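Local atomic coordinates of GDSL-like Lipase/Acylhydrolase family protein (Neisseria meningitidis, PDB entry 4K7J), a protein that removes O-linked acetyl groups from peptidoglycan, acting as an esterase of the SGNH (GDSL-like) hydrolase family. Residues A[85-91]-A[197-202]; A[118-124]-A[224-228]; A[144-149]-A[182-187]; A[220-224]-A[265-269]. All coordinates share one frame; numbering follows the deposited sequence.

Contact 1. Residues A[85-91]-A[197-202]; sequences GIGWVYP and IGFINI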
loop_
_atom_site.group_PDB
_atom_site.type_symbol
_atom_site.label_atom_id
_atom_site.label_comp_id
_atom_site.label_asym_id
_atom_site.label_seq_id
_atom_site.Cartn_x
_atom_site.Cartn_y
_atom_site.Cartn_z
ATOM N N GLY A 85 4.097 1.911 -14.602
ATOM C CA GLY A 85 5.271 1.335 -13.966
ATOM C C GLY A 85 4.988 0.616 -12.652
ATOM O O GLY A 85 3.842 0.546 -12.173
ATOM N N ILE A 86 6.041 0.083 -12.046
ATOM C CA ILE A 86 5.866 -0.737 -10.854
ATOM C C ILE A 86 5.572 0.051 -9.576
ATOM O O ILE A 86 4.964 -0.477 -8.646
ATOM C CB ILE A 86 7.056 -1.655 -10.631
ATOM C CG1 ILE A 86 8.309 -0.835 -10.379
ATOM C CG2 ILE A 86 7.247 -2.563 -11.836
ATOM C CD1 ILE A 86 9.325 -1.572 -9.592
ATOM N N GLY A 87 5.997 1.310 -9.532
ATOM C CA GLY A 87 5.721 2.161 -8.389
ATOM C C GLY A 87 6.700 1.994 -7.241
ATOM O O GLY A 87 7.869 1.647 -7.454
ATOM N N TRP A 88 6.210 2.252 -6.028
ATOM C CA TRP A 88 7.000 2.145 -4.804
ATOM C C TRP A 88 7.091 0.691 -4.363
ATOM O O TRP A 88 6.064 0.082 -4.042
ATOM C CB TRP A 88 6.356 2.954 -3.672
ATOM C CG TRP A 88 6.372 4.461 -3.862
ATOM C CD1 TRP A 88 5.341 5.249 -4.290
ATOM C CD2 TRP A 88 7.477 5.347 -3.609
ATOM N NE1 TRP A 88 5.734 6.575 -4.317
ATOM C CE2 TRP A 88 7.042 6.660 -3.912
ATOM C CE3 TRP A 88 8.794 5.154 -3.170
ATOM C CZ2 TRP A 88 7.876 7.779 -3.782
ATOM C CZ3 TRP A 88 9.628 6.264 -3.036
ATOM C CH2 TRP A 88 9.164 7.562 -3.345
ATOM N N VAL A 89 8.308 0.141 -4.327
ATOM C CA VAL A 89 8.520 -1.249 -3.911
ATOM C C VAL A 89 9.556 -1.407 -2.779
ATOM O O VAL A 89 10.269 -0.468 -2.447
ATOM C CB VAL A 89 8.935 -2.112 -5.109
ATOM C CG1 VAL A 89 7.977 -1.871 -6.276
ATOM C CG2 VAL A 89 10.362 -1.791 -5.527
ATOM N N TYR A 90 9.628 -2.599 -2.188
ATOM C CA TYR A 90 10.565 -2.860 -1.095
ATOM C C TYR A 90 11.988 -2.619 -1.565
ATOM O O TYR A 90 12.300 -2.841 -2.726
ATOM C CB TYR A 90 10.482 -4.313 -0.628
ATOM C CG TYR A 90 9.155 -4.766 -0.047
ATOM C CD1 TYR A 90 8.198 -3.852 0.378
ATOM C CD2 TYR A 90 8.874 -6.123 0.095
ATOM C CE1 TYR A 90 6.989 -4.276 0.916
ATOM C CE2 TYR A 90 7.665 -6.562 0.636
ATOM C CZ TYR A 90 6.731 -5.637 1.041
ATOM O OH TYR A 90 5.537 -6.063 1.563
ATOM N N PRO A 91 12.866 -2.190 -0.655
ATOM C CA PRO A 91 14.279 -2.076 -1.028
ATOM C C PRO A 91 15.005 -3.428 -0.978
ATOM O O PRO A 91 16.148 -3.504 -1.415
ATOM C CB PRO A 91 14.831 -1.134 0.040
ATOM C CG PRO A 91 13.996 -1.416 1.243
ATOM C CD PRO A 91 12.612 -1.721 0.717
ATOM N N ILE A 197 17.621 2.306 3.635
ATOM C CA ILE A 197 16.807 2.587 2.441
ATOM C C ILE A 197 15.356 2.168 2.714
ATOM O O ILE A 197 15.110 1.115 3.308
ATOM C CB ILE A 197 17.325 1.797 1.203
ATOM C CG1 ILE A 197 18.814 2.055 0.954
ATOM C CG2 ILE A 197 16.506 2.120 -0.045
ATOM C CD1 ILE A 197 19.158 3.482 0.528
ATOM N N GLY A 198 14.408 2.997 2.294
ATOM C CA GLY A 198 12.994 2.710 2.450
ATOM C C GLY A 198 12.460 2.239 1.117
ATOM O O GLY A 198 13.167 1.571 0.376
ATOM N N PHE A 199 11.215 2.573 0.803
ATOM C CA PHE A 199 10.651 2.140 -0.463
ATOM C C PHE A 199 11.340 2.898 -1.582
ATOM O O PHE A 199 11.833 4.011 -1.385
ATOM C CB PHE A 199 9.146 2.376 -0.507
ATOM C CG PHE A 199 8.338 1.307 0.187
ATOM C CD1 PHE A 199 8.307 1.230 1.570
ATOM C CD2 PHE A 199 7.608 0.387 -0.550
ATOM C CE1 PHE A 199 7.574 0.244 2.211
ATOM C CE2 PHE A 199 6.852 -0.596 0.085
ATOM C CZ PHE A 199 6.837 -0.663 1.469
ATOM N N ILE A 200 11.352 2.280 -2.752
ATOM C CA ILE A 200 12.008 2.805 -3.934
ATOM C C ILE A 200 10.967 2.916 -5.041
ATOM O O ILE A 200 10.316 1.931 -5.388
ATOM C CB ILE A 200 13.100 1.840 -4.403
ATOM C CG1 ILE A 200 14.196 1.715 -3.347
ATOM C CG2 ILE A 200 13.671 2.282 -5.741
ATOM C CD1 ILE A 200 15.269 0.724 -3.713
ATOM N N ASN A 201 10.798 4.114 -5.581
ATOM C CA ASN A 201 9.767 4.349 -6.586
ATOM C C ASN A 201 10.342 4.229 -7.967
ATOM O O ASN A 201 11.345 4.864 -8.278
ATOM C CB ASN A 201 9.167 5.740 -6.452
ATOM C CG ASN A 201 7.952 5.929 -7.342
ATOM O OD1 ASN A 201 7.232 4.974 -7.625
ATOM N ND2 ASN A 201 7.731 7.158 -7.806
ATOM N N ILE A 202 9.704 3.422 -8.801
ATOM C CA ILE A 202 10.178 3.198 -10.159
ATOM C C ILE A 202 9.014 3.421 -11.131
ATOM O O ILE A 202 8.085 2.614 -11.184
ATOM C CB ILE A 202 10.764 1.782 -10.286
ATOM C CG1 ILE A 202 11.859 1.579 -9.224
ATOM C CG2 ILE A 202 11.294 1.521 -11.693
ATOM C CD1 ILE A 202 12.391 0.167 -9.140
HETATM O O HOH W 1 8.401 0.558 -13.541
#

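Contact 2. Residues A[118-124]-A[224-228]; sequences GDFPLGG and WSKWR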
loop_
_atom_site.group_PDB
_atom_site.type_symbol
_atom_site.label_atom_id
_atom_site.label_comp_id
_atom_site.label_asym_id
_atom_site.label_seq_id
_atom_site.Cartn_x
_atom_site.Cartn_y
_atom_site.Cartn_z
ATOM N N GLY A 118 12.368 1.352 15.553
ATOM C CA GLY A 118 13.397 1.959 14.744
ATOM C C GLY A 118 12.898 3.271 14.194
ATOM O O GLY A 118 11.766 3.694 14.446
ATOM N N ASP A 119 13.759 3.908 13.423
ATOM C CA ASP A 119 13.439 5.167 12.776
ATOM C C ASP A 119 12.852 4.854 11.386
ATOM O O ASP A 119 13.506 5.040 10.367
ATOM C CB ASP A 119 14.736 5.970 12.675
ATOM C CG ASP A 119 14.530 7.389 12.183
ATOM O OD1 ASP A 119 13.451 7.966 12.417
ATOM O OD2 ASP A 119 15.483 7.934 11.592
ATOM N N PHE A 120 11.622 4.362 11.342
ATOM C CA PHE A 120 11.047 3.910 10.078
ATOM C C PHE A 120 10.446 5.064 9.280
ATOM O O PHE A 120 9.764 5.911 9.841
ATOM C CB PHE A 120 9.955 2.858 10.317
ATOM C CG PHE A 120 10.449 1.558 10.927
ATOM C CD1 PHE A 120 11.124 0.630 10.159
ATOM C CD2 PHE A 120 10.169 1.247 12.249
ATOM C CE1 PHE A 120 11.563 -0.559 10.702
ATOM C CE2 PHE A 120 10.594 0.053 12.809
ATOM C CZ PHE A 120 11.291 -0.854 12.039
ATOM N N PRO A 121 10.672 5.085 7.959
ATOM C CA PRO A 121 9.938 6.027 7.111
ATOM C C PRO A 121 8.550 5.451 6.864
ATOM O O PRO A 121 8.306 4.305 7.259
ATOM C CB PRO A 121 10.750 6.025 5.812
ATOM C CG PRO A 121 11.286 4.624 5.725
ATOM C CD PRO A 121 11.497 4.158 7.166
ATOM N N LEU A 122 7.663 6.222 6.239
ATOM C CA LEU A 122 6.308 5.757 5.946
ATOM C C LEU A 122 6.319 4.351 5.357
ATOM O O LEU A 122 7.099 4.080 4.450
ATOM C CB LEU A 122 5.608 6.707 4.967
ATOM C CG LEU A 122 4.167 6.270 4.701
ATOM C CD1 LEU A 122 3.268 6.810 5.777
ATOM C CD2 LEU A 122 3.704 6.695 3.311
ATOM N N GLY A 123 5.492 3.450 5.904
ATOM C CA GLY A 123 5.390 2.086 5.395
ATOM C C GLY A 123 5.944 1.041 6.357
ATOM O O GLY A 123 5.627 -0.158 6.262
ATOM N N GLY A 124 6.805 1.496 7.264
ATOM C CA GLY A 124 7.354 0.653 8.307
ATOM C C GLY A 124 8.418 -0.344 7.868
ATOM O O GLY A 124 8.681 -1.319 8.572
ATOM N N TRP A 224 0.805 3.116 12.855
ATOM C CA TRP A 224 1.640 4.120 12.203
ATOM C C TRP A 224 2.487 4.866 13.254
ATOM O O TRP A 224 3.538 5.439 12.933
ATOM C CB TRP A 224 0.791 5.121 11.415
ATOM C CG TRP A 224 0.184 4.583 10.133
ATOM C CD1 TRP A 224 -0.036 3.273 9.800
ATOM C CD2 TRP A 224 -0.271 5.362 9.021
ATOM N NE1 TRP A 224 -0.600 3.194 8.549
ATOM C CE2 TRP A 224 -0.762 4.465 8.055
ATOM C CE3 TRP A 224 -0.312 6.739 8.752
ATOM C CZ2 TRP A 224 -1.288 4.895 6.836
ATOM C CZ3 TRP A 224 -0.836 7.164 7.545
ATOM C CH2 TRP A 224 -1.313 6.243 6.597
ATOM N N SER A 225 2.029 4.854 14.506
ATOM C CA SER A 225 2.766 5.495 15.606
ATOM C C SER A 225 4.164 4.878 15.831
ATOM O O SER A 225 5.048 5.517 16.405
ATOM C CB SER A 225 1.948 5.468 16.906
ATOM O OG SER A 225 1.966 4.174 17.475
ATOM N N LYS A 226 4.361 3.651 15.351
ATOM C CA LYS A 226 5.673 3.002 15.369
ATOM C C LYS A 226 6.663 3.652 14.411
ATOM O O LYS A 226 7.867 3.398 14.504
ATOM C CB LYS A 226 5.554 1.525 14.967
ATOM C CG LYS A 226 4.845 0.607 15.955
ATOM C CD LYS A 226 4.817 -0.805 15.353
ATOM C CE LYS A 226 4.210 -1.847 16.284
ATOM N NZ LYS A 226 4.176 -3.187 15.590
ATOM N N TRP A 227 6.159 4.447 13.467
ATOM C CA TRP A 227 7.009 5.024 12.427
ATOM C C TRP A 227 7.462 6.428 12.854
ATOM O O TRP A 227 6.939 6.974 13.823
ATOM C CB TRP A 227 6.286 5.063 11.069
ATOM C CG TRP A 227 5.686 3.754 10.628
ATOM C CD1 TRP A 227 6.004 2.507 11.084
ATOM C CD2 TRP A 227 4.648 3.572 9.658
ATOM N NE1 TRP A 227 5.237 1.564 10.454
ATOM C CE2 TRP A 227 4.396 2.191 9.572
ATOM C CE3 TRP A 227 3.908 4.447 8.846
ATOM C CZ2 TRP A 227 3.437 1.656 8.704
ATOM C CZ3 TRP A 227 2.948 3.916 7.989
ATOM C CH2 TRP A 227 2.713 2.534 7.938
ATOM N N ARG A 228 8.426 7.007 12.141
ATOM C CA ARG A 228 9.041 8.265 12.584
ATOM C C ARG A 228 8.040 9.424 12.666
ATOM O O ARG A 228 7.026 9.427 11.984
ATOM C CB ARG A 228 10.258 8.637 11.711
ATOM C CG ARG A 228 9.922 9.136 10.323
ATOM C CD ARG A 228 11.128 9.027 9.386
ATOM N NE ARG A 228 10.926 9.771 8.140
ATOM C CZ ARG A 228 11.301 11.034 7.969
ATOM N NH1 ARG A 228 11.896 11.682 8.960
ATOM N NH2 ARG A 228 11.079 11.650 6.816
HETATM O O HOH W 2 9.572 2.276 16.258
HETATM O O HOH W 3 10.075 5.906 14.794
HETATM O O HOH W 4 13.117 10.446 11.588
#

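Contact 3. Residues A[144-149]-A[182-187]; sequences ASKQRV and GAALPL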
loop_
_atom_site.group_PDB
_atom_site.type_symbol
_atom_site.label_atom_id
_atom_site.label_comp_id
_atom_site.label_asym_id
_atom_site.label_seq_id
_atom_site.Cartn_x
_atom_site.Cartn_y
_atom_site.Cartn_z
ATOM N N ALA A 144 12.292 -2.215 -19.720
ATOM C CA ALA A 144 13.691 -1.734 -19.727
ATOM C C ALA A 144 14.078 -0.445 -20.494
ATOM O O ALA A 144 15.150 -0.362 -21.103
ATOM C CB ALA A 144 14.646 -2.874 -20.083
ATOM N N SER A 145 13.201 0.550 -20.458
ATOM C CA SER A 145 13.564 1.901 -20.855
ATOM C C SER A 145 13.818 2.659 -19.557
ATOM O O SER A 145 13.330 2.261 -18.503
ATOM C CB SER A 145 12.448 2.561 -21.668
ATOM O OG SER A 145 11.238 2.618 -20.933
ATOM N N LYS A 146 14.569 3.750 -19.644
ATOM C CA LYS A 146 14.951 4.512 -18.463
ATOM C C LYS A 146 13.736 4.961 -17.651
ATOM O O LYS A 146 12.891 5.708 -18.147
ATOM C CB LYS A 146 15.799 5.722 -18.867
ATOM C CG LYS A 146 17.035 5.361 -19.679
ATOM C CD LYS A 146 17.792 6.601 -20.130
ATOM C CE LYS A 146 18.993 6.223 -20.984
ATOM N NZ LYS A 146 18.581 5.460 -22.198
ATOM N N GLN A 147 13.654 4.495 -16.405
ATOM C CA GLN A 147 12.563 4.882 -15.521
ATOM C C GLN A 147 12.957 6.082 -14.663
ATOM O O GLN A 147 14.140 6.387 -14.489
ATOM C CB GLN A 147 12.191 3.721 -14.594
ATOM C CG GLN A 147 12.095 2.355 -15.255
ATOM C CD GLN A 147 10.703 2.026 -15.769
ATOM O OE1 GLN A 147 9.688 2.415 -15.181
ATOM N NE2 GLN A 147 10.651 1.299 -16.876
ATOM N N ARG A 148 11.952 6.762 -14.137
ATOM C CA ARG A 148 12.159 7.728 -13.080
ATOM C C ARG A 148 12.328 6.905 -11.818
ATOM O O ARG A 148 11.572 5.964 -11.577
ATOM C CB ARG A 148 10.950 8.645 -12.947
ATOM C CG ARG A 148 10.631 9.412 -14.217
ATOM C CD ARG A 148 9.279 10.095 -14.132
ATOM N NE ARG A 148 9.030 10.905 -15.318
ATOM C CZ ARG A 148 7.826 11.304 -15.707
ATOM N NH1 ARG A 148 6.755 10.958 -15.000
ATOM N NH2 ARG A 148 7.694 12.043 -16.806
ATOM N N VAL A 149 13.347 7.233 -11.037
ATOM C CA VAL A 149 13.633 6.497 -9.818
ATOM C C VAL A 149 13.769 7.462 -8.658
ATOM O O VAL A 149 14.508 8.446 -8.737
ATOM C CB VAL A 149 14.916 5.654 -9.950
ATOM C CG1 VAL A 149 15.223 4.921 -8.635
ATOM C CG2 VAL A 149 14.765 4.670 -11.086
ATOM N N GLY A 182 17.485 8.933 -12.325
ATOM C CA GLY A 182 16.909 8.194 -13.431
ATOM C C GLY A 182 17.765 7.004 -13.806
ATOM O O GLY A 182 18.996 7.085 -13.796
ATOM N N ALA A 183 17.115 5.899 -14.149
ATOM C CA ALA A 183 17.821 4.696 -14.570
ATOM C C ALA A 183 16.835 3.725 -15.193
ATOM O O ALA A 183 15.627 3.931 -15.124
ATOM C CB ALA A 183 18.518 4.045 -13.380
ATOM N N ALA A 184 17.351 2.656 -15.783
ATOM C CA ALA A 184 16.497 1.630 -16.353
ATOM C C ALA A 184 16.454 0.412 -15.437
ATOM O O ALA A 184 17.142 0.363 -14.416
ATOM C CB ALA A 184 16.987 1.241 -17.746
ATOM N N LEU A 185 15.622 -0.558 -15.797
ATOM C CA LEU A 185 15.619 -1.851 -15.129
ATOM C C LEU A 185 16.326 -2.858 -16.039
ATOM O O LEU A 185 16.175 -2.789 -17.254
ATOM C CB LEU A 185 14.183 -2.286 -14.818
ATOM C CG LEU A 185 13.523 -1.537 -13.647
ATOM C CD1 LEU A 185 12.016 -1.584 -13.726
ATOM C CD2 LEU A 185 13.977 -2.133 -12.328
ATOM N N PRO A 186 17.115 -3.788 -15.466
ATOM C CA PRO A 186 17.410 -4.003 -14.043
ATOM C C PRO A 186 18.147 -2.837 -13.403
ATOM O O PRO A 186 18.942 -2.164 -14.051
ATOM C CB PRO A 186 18.314 -5.243 -14.048
ATOM C CG PRO A 186 18.029 -5.921 -15.343
ATOM C CD PRO A 186 17.756 -4.811 -16.312
ATOM N N LEU A 187 17.862 -2.610 -12.129
ATOM C CA LEU A 187 18.354 -1.455 -11.412
ATOM C C LEU A 187 19.329 -1.953 -10.363
ATOM O O LEU A 187 18.952 -2.748 -9.516
ATOM C CB LEU A 187 17.181 -0.770 -10.707
ATOM C CG LEU A 187 17.421 0.527 -9.954
ATOM C CD1 LEU A 187 17.932 1.521 -10.944
ATOM C CD2 LEU A 187 16.121 1.036 -9.343
#

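Contact 4. Residues A[220-224]-A[265-269]; sequences QLTQW and KWLDT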
loop_
_atom_site.group_PDB
_atom_site.type_symbol
_atom_site.label_atom_id
_atom_site.label_comp_id
_atom_site.label_asym_id
_atom_site.label_seq_id
_atom_site.Cartn_x
_atom_site.Cartn_y
_atom_site.Cartn_z
ATOM N N GLN A 220 -2.030 -2.758 12.402
ATOM C CA GLN A 220 -3.259 -1.996 12.602
ATOM C C GLN A 220 -2.966 -0.543 12.235
ATOM O O GLN A 220 -1.808 -0.127 12.284
ATOM C CB GLN A 220 -3.682 -2.075 14.057
ATOM C CG GLN A 220 -4.028 -3.500 14.524
ATOM C CD GLN A 220 -4.341 -3.530 15.998
ATOM O OE1 GLN A 220 -5.059 -2.654 16.515
ATOM N NE2 GLN A 220 -3.774 -4.503 16.701
ATOM N N LEU A 221 -3.995 0.223 11.868
ATOM C CA LEU A 221 -3.775 1.596 11.402
ATOM C C LEU A 221 -3.109 2.480 12.440
ATOM O O LEU A 221 -2.258 3.297 12.101
ATOM C CB LEU A 221 -5.076 2.260 10.927
ATOM C CG LEU A 221 -4.939 3.749 10.590
ATOM C CD1 LEU A 221 -4.024 3.956 9.394
ATOM C CD2 LEU A 221 -6.266 4.408 10.356
ATOM N N THR A 222 -3.491 2.314 13.704
ATOM C CA THR A 222 -2.930 3.128 14.778
ATOM C C THR A 222 -1.440 2.876 14.953
ATOM O O THR A 222 -0.734 3.695 15.539
ATOM C CB THR A 222 -3.638 2.893 16.129
ATOM O OG1 THR A 222 -3.526 1.509 16.513
ATOM C CG2 THR A 222 -5.107 3.292 16.033
ATOM N N GLN A 223 -0.957 1.755 14.435
ATOM C CA GLN A 223 0.451 1.415 14.580
ATOM C C GLN A 223 1.361 2.174 13.616
ATOM O O GLN A 223 2.554 1.912 13.574
ATOM C CB GLN A 223 0.673 -0.096 14.478
ATOM C CG GLN A 223 0.080 -0.837 15.681
ATOM C CD GLN A 223 0.045 -2.327 15.491
ATOM O OE1 GLN A 223 -0.043 -2.808 14.374
ATOM N NE2 GLN A 223 0.120 -3.071 16.592
ATOM N N TRP A 224 0.805 3.116 12.855
ATOM C CA TRP A 224 1.640 4.120 12.203
ATOM C C TRP A 224 2.487 4.866 13.254
ATOM O O TRP A 224 3.538 5.439 12.933
ATOM C CB TRP A 224 0.791 5.121 11.415
ATOM C CG TRP A 224 0.184 4.583 10.133
ATOM C CD1 TRP A 224 -0.036 3.273 9.800
ATOM C CD2 TRP A 224 -0.271 5.362 9.021
ATOM N NE1 TRP A 224 -0.600 3.194 8.549
ATOM C CE2 TRP A 224 -0.762 4.465 8.055
ATOM C CE3 TRP A 224 -0.312 6.739 8.752
ATOM C CZ2 TRP A 224 -1.288 4.895 6.836
ATOM C CZ3 TRP A 224 -0.836 7.164 7.545
ATOM C CH2 TRP A 224 -1.313 6.243 6.597
ATOM N N LYS A 265 -8.609 8.122 16.621
ATOM C CA LYS A 265 -7.290 8.001 15.999
ATOM C C LYS A 265 -7.414 7.849 14.499
ATOM O O LYS A 265 -6.658 8.454 13.740
ATOM C CB LYS A 265 -6.497 6.850 16.612
ATOM C CG LYS A 265 -5.967 7.204 17.986
ATOM C CD LYS A 265 -5.171 6.087 18.616
ATOM C CE LYS A 265 -4.657 6.514 19.992
ATOM N NZ LYS A 265 -3.722 5.499 20.567
ATOM N N TRP A 266 -8.395 7.065 14.069
ATOM C CA TRP A 266 -8.640 6.886 12.640
ATOM C C TRP A 266 -9.013 8.216 11.985
ATOM O O TRP A 266 -8.459 8.582 10.948
ATOM C CB TRP A 266 -9.735 5.838 12.407
ATOM C CG TRP A 266 -9.220 4.430 12.368
ATOM C CD1 TRP A 266 -8.587 3.748 13.375
ATOM C CD2 TRP A 266 -9.304 3.525 11.263
ATOM N NE1 TRP A 266 -8.265 2.477 12.950
ATOM C CE2 TRP A 266 -8.689 2.320 11.657
ATOM C CE3 TRP A 266 -9.820 3.627 9.964
ATOM C CZ2 TRP A 266 -8.593 1.216 10.803
ATOM C CZ3 TRP A 266 -9.724 2.527 9.122
ATOM C CH2 TRP A 266 -9.114 1.343 9.547
ATOM N N LEU A 267 -9.947 8.942 12.588
ATOM C CA LEU A 267 -10.317 10.263 12.070
ATOM C C LEU A 267 -9.113 11.200 12.006
ATOM O O LEU A 267 -8.931 11.904 11.029
ATOM C CB LEU A 267 -11.415 10.887 12.936
ATOM C CG LEU A 267 -12.755 10.168 12.774
ATOM C CD1 LEU A 267 -13.679 10.398 13.969
ATOM C CD2 LEU A 267 -13.412 10.612 11.470
ATOM N N ASP A 268 -8.303 11.207 13.064
ATOM C CA ASP A 268 -7.064 11.985 13.078
ATOM C C ASP A 268 -6.149 11.621 11.910
ATOM O O ASP A 268 -5.587 12.502 11.257
ATOM C CB ASP A 268 -6.299 11.788 14.387
ATOM C CG ASP A 268 -6.984 12.439 15.570
ATOM O OD1 ASP A 268 -7.915 13.254 15.355
ATOM O OD2 ASP A 268 -6.585 12.138 16.719
ATOM N N THR A 269 -5.994 10.323 11.661
ATOM C CA THR A 269 -5.139 9.850 10.588
ATOM C C THR A 269 -5.639 10.309 9.219
ATOM O O THR A 269 -4.846 10.736 8.380
ATOM C CB THR A 269 -4.975 8.310 10.613
ATOM O OG1 THR A 269 -4.564 7.886 11.918
ATOM C CG2 THR A 269 -3.928 7.874 9.607
HETATM O O HOH W 5 -2.319 6.254 12.523
HETATM O O HOH W 6 -6.257 0.918 14.077
#

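Contact 1. Residues A[85-91]-A[197-202]
Four backbone hydrogen bonds pair G87 and V89 with I202 and I200 in antiparallel fashion. G87 N gives to I202 O at 3.0 Å, and I202 N returns to G87 O at 2.9 Å. V89 N and I200 O, also 2.9 Å apart, start the second pair. I200 N completes it by bonding V89 O. A classic beta bulge sets two residues, I86 and G87, against the single I202. Water 1 bridges I86 N and I202 O beside it.

Between the two bonded pairs, W88 and N201 share one face of the sheet. The amide plane of N201 lies 18° from the indole plane, stacked on it, with CB over the six-membered ring. CG of N201 stands anti to its backbone N (chi1 -171°), which carries the amide along the indole. The polar ends have partners elsewhere: W88 NE1 bonds T238 O, and N201 ND2 bonds E203.

The apolar contacts lie at both ends. I86 CD1 meets I202 CD1 at 3.6 Å. Y90 CD1 comes 3.5 Å from F199 CE2, their ring planes inclined at 73°. P91 CB packs 3.7 Å from I197 CG2.

Strand 195-203 thus receives a short added pairing from the loop that follows helix 68-81. Backbone bonds flank W88 on both sides. Past V89, the ring and proline contacts of Y90 and P91 carry the contact on, and it is buried almost throughout.

Contact 2. Residues A[118-124]-A[224-228]
W227 lays one indole face against the backbone of the turn P121-G124. G123 N sits 3.3 Å from W227 CZ3, and G123 CA lies over the six-membered ring, 3.9 Å from its centroid. G124 CA comes 3.1 Å from W227 NE1. On the opposite face W224 lies against the indole, its CA over the ring centre. L122 CD1 reaches W227 CZ3 at 3.7 Å and also lies over a face of W224. With chi1 at -177°, L122 swings CG away from its own N and lays CD1 against both tryptophans. The turn is type II, closed by G124 N bonding P121 O.

Farther out, R228 N gives a 2.9 Å bond to F120 O. W227 NE1 is taken by S113 OG.

At the outer edge, water 4 links D119 OD1 to R228 NH1; the carboxylate and guanidinium planes are 86° apart and their charged atoms do not touch. Each has a salt bridge elsewhere, D119 with K154 and R228 with D234. Water 2 joins G118 N to K226 O.

The glycines let a bare backbone lie flat on an indole. One backbone bond is the direct polar link across the contact, and waters bridge the rest of the polar edge.

Contact 3. Residues A[144-149]-A[182-187]
A144 meets the other segment through its methyl, with CB 3.2 Å from L185 O. At S145 the backbone does the touching: its carbonyl O lies 3.9 Å from A184 CB. K146 passes close to A184, their CA atoms 3.9 Å apart, while its long side chain leads off.

Strand pairing sets in at Q147, which forms an antiparallel hydrogen-bonded pair with A183. A183 N bonds Q147 O at 3.0 Å. The return bond, from Q147 N to A183 O, is modelled very short, and its exact length is doubtful. The side chain of Q147 bends at chi2 (-91°), and its NE2 turns back to S145 O in a weak bond. CG of Q147 lies 4.2 Å from L185 CD1.

R148 stands opposite G182 as a non-hydrogen-bonded pair. V149 then turns inward. Its CG1 meets L187 CD2 tip to tip at 4.0 Å, and its CG2 lies beside A183. I202 of strand 195-203 packs on Q147, L185 and L187.

This is the end of the pairing between strand 147-155 and the outermost strand 177-183. At the exposed end the contact is backbone and alanine methyls; on the buried side V149 and L187 close it with aliphatic packing.

Contact 4. Residues A[220-224]-A[265-269]
K265 opens the contact with the aliphatic part of its side chain. Its CD lies 3.8 Å from T222 CG2, the two side chains crossing at about a right angle. The chain is extended beyond CG, and the ammonium group is in a long, weak ion pair with D261.

W266 presents an indole face to L221. CD2 of L221 sits over the five-membered ring, 3.4 Å from its centroid, in a CH-pi contact. L221 takes a chi1 of 173°, and CD2 comes down on the indole. Its CB also rests by the six-membered ring, 3.7 Å from W266 CZ2. At the polar edge, W266 NE1 gives to water 6, which also accepts from T222 N.

T269 comes one helical turn after K265. Its CG2 touches L221 CD1 tip to tip at 3.9 Å and lies over a face of W224, 3.8 Å from CZ3. Its OG1 gives a 2.8 Å bond to K265 O. That oxygen also accepts from T269 N, the two donors reaching it from opposite faces of the carbonyl plane. Water 5 gives to both T269 OG1 and L221 O.

The contact thus sets the 3-10 segment that begins at L221 against helix 259-276. W266 also packs on M311, Q312 and V315 of helix 305-318. L221 N bonds E251 of helix 249-252, while W224 touches R231 and M232 of helix 231-236.

In the fold
Contacts 1 and 3 meet on one antiparallel sheet, where strands 195-203 and 147-155 are neighbours. Their centres are about 12 Å apart, and I202 CD1 lies 3.8 Å from L187 CD2. Both segments of contact 3 fall between those of contact 1 in the sequence. Contact 2 touches contact 1 through G198 CA and P121 CG, 4.2 Å apart. It joins the loop between strands 109-112 and 125-128 to the one before helix 231-236. Contact 4 continues from contact 2 through the shared W224, with centres about 13 Å apart. Contacts 3 and 4 are far apart, about 35 Å between centres, on opposite sides of the chain's centre. A bound HEPES molecule lies about 12 Å from the side chain of K226.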